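Local coordinates for protein mialostatin (Ixodes ricinus, PDB 6ZTK) that inhibits papain-like cysteine proteases, among them tick midgut and host cathepsins, and so restrains the digestion of blood proteins in the tick gut, at residues D62-L67 with L82-T87; A113-I118 with Y133-P138. One frame throughout, in Å; residues are numbered along the deposited sequence.

Contact 1 (D62-L67 with L82-T87); sequences DTVLEL and LKFTTT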
ATOM      1  N   ASP A  62      -2.348   3.457   8.625  1.00 15.16           N
ATOM      2  CA  ASP A  62      -1.646   2.152   8.553  1.00 15.03           C
ATOM      3  C   ASP A  62      -0.267   2.333   7.954  1.00 14.88           C
ATOM      4  O   ASP A  62       0.031   3.319   7.220  1.00 17.12           O
ATOM      5  CB  ASP A  62      -2.482   1.148   7.765  1.00 16.70           C
ATOM      6  CG  ASP A  62      -3.684   0.754   8.547  1.00 21.34           C
ATOM      7  OD1 ASP A  62      -3.601   0.658   9.820  1.00 19.80           O
ATOM      8  OD2 ASP A  62      -4.757   0.645   7.845  1.00 27.20           O
ATOM      9  N   THR A  63       0.580   1.294   8.091  1.00 13.99           N
ATOM     10  CA  THR A  63       1.803   1.190   7.333  1.00 14.32           C
ATOM     11  C   THR A  63       1.978  -0.246   6.838  1.00 13.41           C
ATOM     12  O   THR A  63       1.228  -1.116   7.295  1.00 15.54           O
ATOM     13  CB  THR A  63       3.028   1.708   8.120  1.00 15.02           C
ATOM     14  OG1 THR A  63       4.124   1.827   7.230  1.00 17.36           O
ATOM     15  CG2 THR A  63       3.413   0.817   9.284  1.00 16.91           C
ATOM     16  N   VAL A  64       2.826  -0.399   5.863  1.00 14.39           N
ATOM     17  CA  VAL A  64       3.118  -1.714   5.212  1.00 14.23           C
ATOM     18  C   VAL A  64       4.109  -2.495   6.064  1.00 14.60           C
ATOM     19  O   VAL A  64       5.222  -1.935   6.384  1.00 17.37           O
ATOM     20  CB  VAL A  64       3.655  -1.543   3.803  1.00 15.59           C
ATOM     21  CG1 VAL A  64       3.841  -2.900   3.155  1.00 16.13           C
ATOM     22  CG2 VAL A  64       2.752  -0.694   2.927  1.00 15.72           C
ATOM     23  N   LEU A  65       3.765  -3.747   6.364  1.00 14.69           N
ATOM     24  CA  LEU A  65       4.778  -4.687   6.950  1.00 15.23           C
ATOM     25  C   LEU A  65       5.499  -5.466   5.870  1.00 16.77           C
ATOM     26  O   LEU A  65       6.756  -5.430   5.806  1.00 19.25           O
ATOM     27  CB  LEU A  65       4.096  -5.631   7.920  1.00 15.97           C
ATOM     28  CG  LEU A  65       3.620  -5.047   9.227  1.00 16.54           C
ATOM     29  CD1 LEU A  65       2.810  -6.058  10.014  1.00 18.64           C
ATOM     30  CD2 LEU A  65       4.819  -4.545  10.065  1.00 18.12           C
ATOM     31  N   GLU A  66       4.785  -6.103   4.958  1.00 14.75           N
ATOM     32  CA  GLU A  66       5.419  -6.926   3.926  1.00 14.61           C
ATOM     33  C   GLU A  66       4.613  -6.832   2.623  1.00 13.96           C
ATOM     34  O   GLU A  66       3.378  -7.008   2.679  1.00 14.76           O
ATOM     35  CB  GLU A  66       5.472  -8.374   4.396  1.00 16.70           C
ATOM     36  CG  GLU A  66       6.170  -9.301   3.459  1.00 21.66           C
ATOM     37  CD  GLU A  66       6.319 -10.723   3.992  1.00 24.92           C
ATOM     38  OE1 GLU A  66       5.765 -11.024   5.074  1.00 26.68           O
ATOM     39  OE2 GLU A  66       6.897 -11.558   3.254  1.00 29.18           O
ATOM     40  N   LEU A  67       5.325  -6.646   1.523  1.00 14.68           N
ATOM     41  CA  LEU A  67       4.717  -6.811   0.180  1.00 13.64           C
ATOM     42  C   LEU A  67       4.774  -8.286  -0.143  1.00 14.34           C
ATOM     43  O   LEU A  67       5.896  -8.882  -0.236  1.00 15.84           O
ATOM     44  CB  LEU A  67       5.441  -5.925  -0.821  1.00 15.27           C
ATOM     45  CG  LEU A  67       4.923  -5.975  -2.247  1.00 15.22           C
ATOM     46  CD1 LEU A  67       3.461  -5.547  -2.347  1.00 15.11           C
ATOM     47  CD2 LEU A  67       5.765  -5.088  -3.139  1.00 16.12           C
ATOM     48  N   LEU A  82      -1.259  -4.971  -5.985  1.00 11.97           N
ATOM     49  CA  LEU A  82      -0.345  -5.218  -4.838  1.00 12.17           C
ATOM     50  C   LEU A  82      -1.105  -5.924  -3.737  1.00 12.35           C
ATOM     51  O   LEU A  82      -2.200  -5.473  -3.341  1.00 14.18           O
ATOM     52  CB  LEU A  82       0.181  -3.881  -4.342  1.00 12.00           C
ATOM     53  CG  LEU A  82       0.809  -2.987  -5.394  1.00 13.91           C
ATOM     54  CD1 LEU A  82       1.221  -1.658  -4.732  1.00 19.61           C
ATOM     55  CD2 LEU A  82       2.000  -3.629  -6.017  1.00 16.21           C
ATOM     56  N   LYS A  83      -0.473  -6.956  -3.171  1.00 11.75           N
ATOM     57  CA  LYS A  83      -1.016  -7.619  -1.976  1.00 12.58           C
ATOM     58  C   LYS A  83      -0.007  -7.521  -0.849  1.00 11.36           C
ATOM     59  O   LYS A  83       1.137  -7.848  -1.101  1.00 13.40           O
ATOM     60  CB  LYS A  83      -1.323  -9.087  -2.250  1.00 14.07           C
ATOM     61  CG  LYS A  83      -1.935  -9.798  -1.053  1.00 15.36           C
ATOM     62  CD  LYS A  83      -2.077 -11.303  -1.353  1.00 17.93           C
ATOM     63  CE  LYS A  83      -2.627 -12.046  -0.155  1.00 23.48           C
ATOM     64  NZ  LYS A  83      -2.704 -13.506  -0.452  1.00 27.70           N
ATOM     65  N   PHE A  84      -0.399  -6.938   0.263  1.00 12.59           N
ATOM     66  CA  PHE A  84       0.565  -6.630   1.324  1.00 12.19           C
ATOM     67  C   PHE A  84      -0.099  -6.656   2.671  1.00 11.38           C
ATOM     68  O   PHE A  84      -1.303  -6.420   2.803  1.00 12.81           O
ATOM     69  CB  PHE A  84       1.200  -5.260   1.029  1.00 12.81           C
ATOM     70  CG  PHE A  84       0.230  -4.152   0.756  1.00 13.35           C
ATOM     71  CD1 PHE A  84      -0.294  -3.346   1.763  1.00 14.34           C
ATOM     72  CD2 PHE A  84      -0.168  -3.958  -0.534  1.00 14.42           C
ATOM     73  CE1 PHE A  84      -1.229  -2.358   1.502  1.00 15.19           C
ATOM     74  CE2 PHE A  84      -1.115  -2.995  -0.809  1.00 15.39           C
ATOM     75  CZ  PHE A  84      -1.639  -2.191   0.206  1.00 15.01           C
ATOM     76  N   THR A  85       0.671  -6.933   3.709  1.00 12.14           N
ATOM     77  CA  THR A  85       0.170  -6.857   5.084  1.00 12.10           C
ATOM     78  C   THR A  85       0.360  -5.449   5.655  1.00 13.06           C
ATOM     79  O   THR A  85       1.343  -4.779   5.268  1.00 13.35           O
ATOM     80  CB  THR A  85       0.854  -7.914   5.984  1.00 13.06           C
ATOM     81  OG1 THR A  85       2.261  -7.716   5.873  1.00 13.87           O
ATOM     82  CG2 THR A  85       0.455  -9.292   5.555  1.00 12.75           C
ATOM     83  N   THR A  86      -0.523  -5.024   6.521  1.00 13.12           N
ATOM     84  CA  THR A  86      -0.481  -3.714   7.173  1.00 13.08           C
ATOM     85  C   THR A  86      -0.614  -3.873   8.696  1.00 15.24           C
ATOM     86  O   THR A  86      -1.129  -4.906   9.186  1.00 15.79           O
ATOM     87  CB  THR A  86      -1.532  -2.720   6.643  1.00 13.61           C
ATOM     88  OG1 THR A  86      -2.847  -3.155   6.985  1.00 15.80           O
ATOM     89  CG2 THR A  86      -1.385  -2.559   5.146  1.00 15.08           C
ATOM     90  N   THR A  87      -0.304  -2.809   9.402  1.00 14.58           N
ATOM     91  CA  THR A  87      -0.544  -2.674  10.850  1.00 16.05           C
ATOM     92  C   THR A  87      -0.641  -1.176  11.138  1.00 16.74           C
ATOM     93  O   THR A  87      -0.215  -0.392  10.281  1.00 16.64           O
ATOM     94  CB  THR A  87       0.603  -3.358  11.613  1.00 17.84           C
ATOM     95  OG1 THR A  87       0.155  -3.636  12.954  1.00 17.48           O
ATOM     96  CG2 THR A  87       1.886  -2.608  11.533  1.00 16.22           C
TER
HETATM   97  O   HOH W   1      -4.727  -1.251   5.862  1.00 18.03           O
HETATM   98  O   HOH W   2       3.613  -9.945   6.860  1.00 18.65           O
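Thr87, Leu67 and Thr85 give up the most surface where residues 62-67 lie antiparallel to 82-87; Thr85 faces the corner at Leu65, while Thr87 and Leu67 flank it. Thr87 is gripped through its backbone: Thr63 N reaches Thr87 O at 2.9 Å, and Thr87 N returns a bond to Thr63 O. With OG1 anti to the backbone N (chi1 -160°), the methyl of Thr87 falls between N and the carbonyl carbon, and CG2 meets the branch point of Leu65, CG to CG2 3.8 Å, while CD1 of that leucine also touches Thr87 CB. The hydroxyl of Thr87 is held elsewhere, by the carbonyl of Lys110.

Thr85 sits opposite the corner that the chain turns at Leu65. Its carbonyl accepts Leu65 N at 2.9 Å, the donor standing above the carbonyl plane, whereas Thr85 N, giving a bond to Glu66 O, lies in the plane of the Glu66 carbonyl. One residue of 82-87 thus faces two consecutive residues of the other strand, an arrangement like that of a beta bulge, where the chain turns its corner. Its OG1 takes a weak, bent bond from Glu66 N at 3.1 Å, and a water joins the same hydroxyl to Glu66 OE1. A second water links Asp62 OD2 with Thr86 OG1; that carboxylate also forms a salt bridge with Arg58.

Beyond the corner, Leu67 extends CG anti to its own N (chi1 -179°) and brings CD1 to 3.5 Å from Lys83 O and 4.1 Å from Phe84 CB. Val64 CG1 meets the same Phe84 CB.

This is the central hairpin of the cystatin sheet. Val64 and Leu67 turn to helix 41-52, touching Val51 and Phe43, while 82-87 continues the sheet by backbone bonds to strand 113-122.

Contact 2 (A113-I118 with Y133-P138); sequences AVCTSI and YHCDAP
Cys115 and Cys135 both turn SG beside their own backbone N, with chi1 of -61° and -46°, and the two sulfurs meet in a disulfide of 2.1 Å whose chi3 is 101°. They form a non-hydrogen-bonded pair, so the covalent link directly crosses two adjacent strands, their CA atoms only 4.0 Å apart. Tyr133 swings its ring anti to the backbone N along the same face. The ring thereby lies obliquely beside the bridge, Cys115 SG being 4.8 Å from its centroid and 3.7 Å from Tyr133 OH. At the other end of the ring, CD2 rests 3.8 Å from Ser117 OG, a hydroxyl bonded to Ser132 O.

Paired backbone bonds flank the disulfide: Val114 with Asp136 on one side, Thr116 with His134 on the other, each pair exchanging bonds in both directions. On the reverse face Val114 CG1 settles 3.4 Å from Asp136 O.

The C-terminal hairpin of the cystatin fold is thus fastened near its open end. Strand 127-136 forms the sheet edge, strand 113-122 bonds onward to 78-92, and helix 41-52 meets Ser117 through Ala50 and Tyr133 through Val51.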
ATOM      1  N   ALA A 113      -3.960  -6.577   9.084  1.00 16.36           N
ATOM      2  CA  ALA A 113      -4.799  -6.658   7.874  1.00 15.54           C
ATOM      3  C   ALA A 113      -3.942  -7.168   6.732  1.00 14.07           C
ATOM      4  O   ALA A 113      -2.715  -6.959   6.733  1.00 14.33           O
ATOM      5  CB  ALA A 113      -5.377  -5.327   7.525  1.00 16.95           C
ATOM      6  N   VAL A 114      -4.595  -7.826   5.791  1.00 13.99           N
ATOM      7  CA  VAL A 114      -3.990  -8.186   4.495  1.00 15.29           C
ATOM      8  C   VAL A 114      -4.808  -7.476   3.426  1.00 12.92           C
ATOM      9  O   VAL A 114      -6.033  -7.624   3.397  1.00 15.87           O
ATOM     10  CB  VAL A 114      -3.899  -9.698   4.247  1.00 16.17           C
ATOM     11  CG1 VAL A 114      -5.170 -10.418   4.472  1.00 19.53           C
ATOM     12  CG2 VAL A 114      -3.272 -10.005   2.912  1.00 17.80           C
ATOM     13  N   CYS A 115      -4.122  -6.671   2.634  1.00 13.14           N
ATOM     14  CA  CYS A 115      -4.803  -5.753   1.714  1.00 13.29           C
ATOM     15  C   CYS A 115      -4.369  -6.006   0.269  1.00 14.06           C
ATOM     16  O   CYS A 115      -3.224  -6.377  -0.027  1.00 13.04           O
ATOM     17  CB  CYS A 115      -4.399  -4.359   2.087  1.00 14.24           C
ATOM     18  SG  CYS A 115      -4.868  -3.901   3.775  1.00 17.36           S
ATOM     19  N   THR A 116      -5.295  -5.794  -0.625  1.00 13.85           N
ATOM     20  CA  THR A 116      -5.056  -5.776  -2.064  1.00 13.36           C
ATOM     21  C   THR A 116      -5.397  -4.387  -2.560  1.00 13.18           C
ATOM     22  O   THR A 116      -6.531  -3.907  -2.287  1.00 14.07           O
ATOM     23  CB  THR A 116      -5.869  -6.867  -2.770  1.00 15.49           C
ATOM     24  OG1 THR A 116      -5.430  -8.134  -2.228  1.00 18.22           O
ATOM     25  CG2 THR A 116      -5.632  -6.871  -4.253  1.00 16.60           C
ATOM     26  N   SER A 117      -4.518  -3.788  -3.347  1.00 12.61           N
ATOM     27  CA  SER A 117      -4.752  -2.439  -3.913  1.00 12.72           C
ATOM     28  C   SER A 117      -4.295  -2.424  -5.351  1.00 13.12           C
ATOM     29  O   SER A 117      -3.242  -2.967  -5.647  1.00 13.52           O
ATOM     30  CB  SER A 117      -4.021  -1.404  -3.101  1.00 13.50           C
ATOM     31  OG  SER A 117      -4.246  -0.094  -3.604  1.00 13.70           O
ATOM     32  N   ILE A 118      -5.135  -1.843  -6.233  1.00 12.93           N
ATOM     33  CA  ILE A 118      -4.727  -1.609  -7.627  1.00 13.84           C
ATOM     34  C   ILE A 118      -4.389  -0.129  -7.802  1.00 14.69           C
ATOM     35  O   ILE A 118      -5.217   0.695  -7.440  1.00 14.19           O
ATOM     36  CB  ILE A 118      -5.808  -2.060  -8.596  1.00 15.80           C
ATOM     37  CG1 ILE A 118      -6.015  -3.566  -8.468  1.00 17.15           C
ATOM     38  CG2 ILE A 118      -5.406  -1.668  -9.987  1.00 17.69           C
ATOM     39  CD1 ILE A 118      -7.233  -4.074  -9.218  1.00 19.26           C
ATOM     40  N   TYR A 133      -8.820  -0.436  -2.915  1.00 14.32           N
ATOM     41  CA  TYR A 133      -8.047  -0.811  -1.685  1.00 13.15           C
ATOM     42  C   TYR A 133      -9.007  -1.572  -0.810  1.00 13.68           C
ATOM     43  O   TYR A 133     -10.026  -0.984  -0.357  1.00 15.91           O
ATOM     44  CB  TYR A 133      -7.487   0.449  -1.024  1.00 13.93           C
ATOM     45  CG  TYR A 133      -6.551   0.180   0.135  1.00 13.07           C
ATOM     46  CD1 TYR A 133      -7.023  -0.236   1.372  1.00 13.77           C
ATOM     47  CD2 TYR A 133      -5.211   0.444  -0.011  1.00 14.32           C
ATOM     48  CE1 TYR A 133      -6.144  -0.433   2.432  1.00 15.13           C
ATOM     49  CE2 TYR A 133      -4.311   0.275   1.054  1.00 14.15           C
ATOM     50  CZ  TYR A 133      -4.798  -0.188   2.250  1.00 13.92           C
ATOM     51  OH  TYR A 133      -3.901  -0.351   3.298  1.00 15.80           O
ATOM     52  N   HIS A 134      -8.743  -2.849  -0.588  1.00 13.44           N
ATOM     53  CA  HIS A 134      -9.618  -3.663   0.254  1.00 14.83           C
ATOM     54  C   HIS A 134      -8.793  -4.618   1.104  1.00 14.66           C
ATOM     55  O   HIS A 134      -7.848  -5.163   0.578  1.00 15.30           O
ATOM     56  CB  HIS A 134     -10.609  -4.450  -0.601  1.00 15.74           C
ATOM     57  CG  HIS A 134     -11.551  -5.262   0.215  1.00 21.75           C
ATOM     58  ND1 HIS A 134     -11.347  -6.626   0.440  1.00 25.52           N
ATOM     59  CD2 HIS A 134     -12.648  -4.908   0.918  1.00 24.60           C
ATOM     60  CE1 HIS A 134     -12.328  -7.069   1.217  1.00 26.82           C
ATOM     61  NE2 HIS A 134     -13.106  -6.051   1.534  1.00 25.48           N
ATOM     62  N   CYS A 135      -9.252  -4.832   2.329  1.00 14.34           N
ATOM     63  CA  CYS A 135      -8.501  -5.684   3.264  1.00 15.91           C
ATOM     64  C   CYS A 135      -9.410  -6.682   3.932  1.00 16.24           C
ATOM     65  O   CYS A 135     -10.614  -6.470   4.078  1.00 18.29           O
ATOM     66  CB  CYS A 135      -7.787  -4.889   4.345  1.00 15.70           C
ATOM     67  SG  CYS A 135      -6.904  -3.441   3.707  1.00 17.89           S
ATOM     68  N   ASP A 136      -8.761  -7.738   4.396  1.00 16.59           N
ATOM     69  CA  ASP A 136      -9.334  -8.740   5.313  1.00 17.81           C
ATOM     70  C   ASP A 136      -8.454  -8.843   6.545  1.00 18.90           C
ATOM     71  O   ASP A 136      -7.254  -8.618   6.460  1.00 17.25           O
ATOM     72  CB  ASP A 136      -9.402 -10.101   4.629  1.00 21.04           C
ATOM     73  CG  ASP A 136     -10.346 -10.151   3.429  1.00 26.13           C
ATOM     74  OD1 ASP A 136     -11.478  -9.650   3.567  1.00 28.46           O
ATOM     75  OD2 ASP A 136      -9.908 -10.610   2.390  1.00 32.22           O
ATOM     76  N   ALA A 137      -9.023  -9.269   7.659  1.00 17.60           N
ATOM     77  CA  ALA A 137      -8.190  -9.638   8.801  1.00 17.40           C
ATOM     78  C   ALA A 137      -7.353 -10.883   8.451  1.00 15.87           C
ATOM     79  O   ALA A 137      -7.826 -11.753   7.745  1.00 18.20           O
ATOM     80  CB  ALA A 137      -9.103  -9.887  10.003  1.00 20.24           C
ATOM     81  N   PRO A 138      -6.088 -11.052   8.966  1.00 15.79           N
ATOM     82  CA  PRO A 138      -5.139 -12.225   8.843  1.00 16.92           C
ATOM     83  C   PRO A 138      -5.953 -13.420   9.410  1.00 17.59           C
ATOM     84  O   PRO A 138      -6.601 -13.259  10.425  1.00 18.55           O
ATOM     85  CB  PRO A 138      -3.875 -11.808   9.574  1.00 17.03           C
ATOM     86  CG  PRO A 138      -4.416 -10.892  10.588  1.00 18.10           C
ATOM     87  CD  PRO A 138      -5.482 -10.094   9.889  1.00 16.89           C
TER

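Contacts 1 and 2 are successive hairpins of one antiparallel sheet, their centres about 8 Å apart, and strands 78-92 and 113-122 join them. Probable hydrogen bonds run from Cys115 N to Phe84 O and from Leu82 N to Ser117 O, both 2.8 Å. On the helix-facing side Phe84 CZ packs against Tyr133 CE2 at 3.7 Å, uniting the aromatic groups of the two contacts; on the reverse side Lys83 CE lies against Val114 CG2. The bound Triton X-100 fragment lies farther along the sheet, about 11 Å from the side chains of Leu82 and Thr116, in a pocket that includes Trp33, Gln73 and Tyr120.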